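PDB 3RFW: cell-binding factor 2, which probably catalyses the cis-trans isomerisation of peptidyl-prolyl bonds in proteins and is a SurA-like chaperone linked to virulence in Campylobacter jejuni. Local coordinates for residues Tyr81-Lys84 with Ile85-Thr88. Numbering follows the deposited sequence.
Sequences YQEK and ILNT
I85 lays its CD1 methyl against the ring of Y81, one turn earlier in the helix. Its CB lies 3.4 Å from the carbonyl oxygen of Q82, and CG1 passes beside O of Y81. With CG1 anti to the carbonyl carbon (chi1 -65°) and the chain extended beyond it (chi2 171°), CD1 is carried to the Y81 ring, where it approaches CE1 obliquely at 3.8 Å and CD1 of the ring almost as closely. Y81 contributes by having its own CG anti to the backbone N, which brings the CD1-CE1 side of the ring against the methyl of I85 although its CB points away. I85 packs on one side of the buried ring, and the bond from OH to D53 of the second subunit holds its far end in place. K84 also reaches that subunit, through a salt bridge from NZ to D62.

The backbone bonds change pattern along the same residues. The amide of L86 donates to O of Q82 at 2.8 Å, a nearly straight bond (165°), and I85 N reaches O of Y81 more loosely, at 3.3 Å. N87 N then divides between O of E83, at 3.0 Å, and a weak, strongly bent bond to O of K84. Next, T88 N and T88 OG1 both donate to O of I85, each at 2.9 Å, the hydroxyl in the carbonyl plane, on a lone pair, where the helix gives way to loop.

Y81, Q82, I85 and L86 lie against K239, I236, V235 and F232 of helix 216-246, while Y81 and K84 reach the second subunit. The passage from i to i+4 bonding into i to i+3 bonding is typical of a helix C-terminus unwinding into a loop.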
ATOM      1  N   TYR A  81      -4.097 -30.930  -7.626  1.00 31.85           N
ATOM      2  CA  TYR A  81      -4.161 -31.218  -9.060  1.00 32.09           C
ATOM      3  C   TYR A  81      -3.370 -30.191  -9.876  1.00 35.14           C
ATOM      4  O   TYR A  81      -2.560 -30.575 -10.694  1.00 37.05           O
ATOM      5  CB  TYR A  81      -5.619 -31.238  -9.511  1.00 31.20           C
ATOM      6  CG  TYR A  81      -5.868 -31.740 -10.921  1.00 35.93           C
ATOM      7  CD1 TYR A  81      -6.048 -30.848 -11.985  1.00 28.31           C
ATOM      8  CD2 TYR A  81      -5.966 -33.106 -11.187  1.00 34.46           C
ATOM      9  CE1 TYR A  81      -6.316 -31.323 -13.287  1.00 34.57           C
ATOM     10  CE2 TYR A  81      -6.220 -33.579 -12.473  1.00 37.82           C
ATOM     11  CZ  TYR A  81      -6.440 -32.684 -13.505  1.00 36.72           C
ATOM     12  OH  TYR A  81      -6.680 -33.177 -14.767  1.00 41.33           O
ATOM     13  N   GLN A  82      -3.565 -28.896  -9.618  1.00 34.53           N
ATOM     14  CA  GLN A  82      -2.938 -27.867 -10.428  1.00 35.04           C
ATOM     15  C   GLN A  82      -1.477 -27.726 -10.078  1.00 38.69           C
ATOM     16  O   GLN A  82      -0.631 -27.458 -10.960  1.00 40.53           O
ATOM     17  CB  GLN A  82      -3.687 -26.539 -10.287  1.00 36.18           C
ATOM     18  CG  GLN A  82      -5.165 -26.696 -10.580  1.00 34.85           C
ATOM     19  CD  GLN A  82      -5.958 -25.470 -10.230  1.00 49.05           C
ATOM     20  OE1 GLN A  82      -5.614 -24.759  -9.292  1.00 54.05           O
ATOM     21  NE2 GLN A  82      -7.007 -25.187 -11.007  1.00 46.67           N
ATOM     22  N   GLU A  83      -1.153 -28.089  -8.842  1.00 38.84           N
ATOM     23  CA  GLU A  83       0.241 -28.202  -8.410  1.00 41.87           C
ATOM     24  C   GLU A  83       1.039 -29.335  -9.063  1.00 40.53           C
ATOM     25  O   GLU A  83       2.195 -29.132  -9.411  1.00 42.21           O
ATOM     26  CB  GLU A  83       0.332 -28.317  -6.883  1.00 43.72           C
ATOM     27  CG  GLU A  83       0.437 -26.979  -6.175  1.00 56.13           C
ATOM     28  CD  GLU A  83       1.848 -26.727  -5.629  1.00 69.34           C
ATOM     29  OE1 GLU A  83       2.551 -25.835  -6.182  1.00 63.42           O
ATOM     30  OE2 GLU A  83       2.252 -27.451  -4.670  1.00 68.12           O
ATOM     31  N   LYS A  84       0.454 -30.523  -9.230  1.00 38.73           N
ATOM     32  CA  LYS A  84       1.114 -31.540 -10.045  1.00 41.97           C
ATOM     33  C   LYS A  84       1.361 -31.039 -11.491  1.00 43.87           C
ATOM     34  O   LYS A  84       2.423 -31.261 -12.056  1.00 42.76           O
ATOM     35  CB  LYS A  84       0.339 -32.857 -10.076  1.00 42.36           C
ATOM     36  CG  LYS A  84      -0.035 -33.419  -8.706  1.00 43.17           C
ATOM     37  CD  LYS A  84       1.190 -33.881  -7.967  1.00 47.06           C
ATOM     38  CE  LYS A  84       0.787 -34.859  -6.879  1.00 48.84           C
ATOM     39  NZ  LYS A  84       1.986 -35.442  -6.229  1.00 51.00           N
ATOM     40  N   ILE A  85       0.401 -30.315 -12.059  1.00 44.00           N
ATOM     41  CA  ILE A  85       0.609 -29.706 -13.375  1.00 43.73           C
ATOM     42  C   ILE A  85       1.724 -28.663 -13.359  1.00 43.15           C
ATOM     43  O   ILE A  85       2.645 -28.734 -14.153  1.00 43.21           O
ATOM     44  CB  ILE A  85      -0.686 -29.136 -13.926  1.00 42.44           C
ATOM     45  CG1 ILE A  85      -1.668 -30.281 -14.166  1.00 44.14           C
ATOM     46  CG2 ILE A  85      -0.427 -28.351 -15.216  1.00 46.41           C
ATOM     47  CD1 ILE A  85      -3.065 -29.828 -14.520  1.00 39.31           C
ATOM     48  N   LEU A  86       1.698 -27.753 -12.393  1.00 45.92           N
ATOM     49  CA  LEU A  86       2.787 -26.779 -12.252  1.00 47.66           C
ATOM     50  C   LEU A  86       4.171 -27.441 -12.190  1.00 49.39           C
ATOM     51  O   LEU A  86       5.140 -26.925 -12.750  1.00 49.14           O
ATOM     52  CB  LEU A  86       2.575 -25.856 -11.051  1.00 46.25           C
ATOM     53  CG  LEU A  86       3.585 -24.714 -10.901  1.00 50.69           C
ATOM     54  CD1 LEU A  86       3.567 -23.760 -12.135  1.00 43.70           C
ATOM     55  CD2 LEU A  86       3.331 -23.954  -9.600  1.00 48.68           C
ATOM     56  N   ASN A  87       4.251 -28.622 -11.592  1.00 50.71           N
ATOM     57  CA  ASN A  87       5.544 -29.299 -11.455  1.00 52.39           C
ATOM     58  C   ASN A  87       6.079 -29.911 -12.755  1.00 52.54           C
ATOM     59  O   ASN A  87       7.233 -30.342 -12.807  1.00 53.38           O
ATOM     60  CB  ASN A  87       5.498 -30.382 -10.371  1.00 53.13           C
ATOM     61  CG  ASN A  87       5.449 -29.810  -8.967  1.00 57.77           C
ATOM     62  OD1 ASN A  87       4.921 -30.445  -8.044  1.00 64.71           O
ATOM     63  ND2 ASN A  87       5.955 -28.592  -8.804  1.00 60.74           N
ATOM     64  N   THR A  88       5.241 -30.007 -13.787  1.00 51.85           N
ATOM     65  CA  THR A  88       5.732 -30.482 -15.084  1.00 49.98           C
ATOM     66  C   THR A  88       6.242 -29.352 -15.998  1.00 50.20           C
ATOM     67  O   THR A  88       6.495 -29.592 -17.175  1.00 49.71           O
ATOM     68  CB  THR A  88       4.652 -31.245 -15.865  1.00 49.43           C
ATOM     69  OG1 THR A  88       3.675 -30.316 -16.344  1.00 49.09           O
ATOM     70  CG2 THR A  88       3.988 -32.335 -15.003  1.00 48.38           C
TER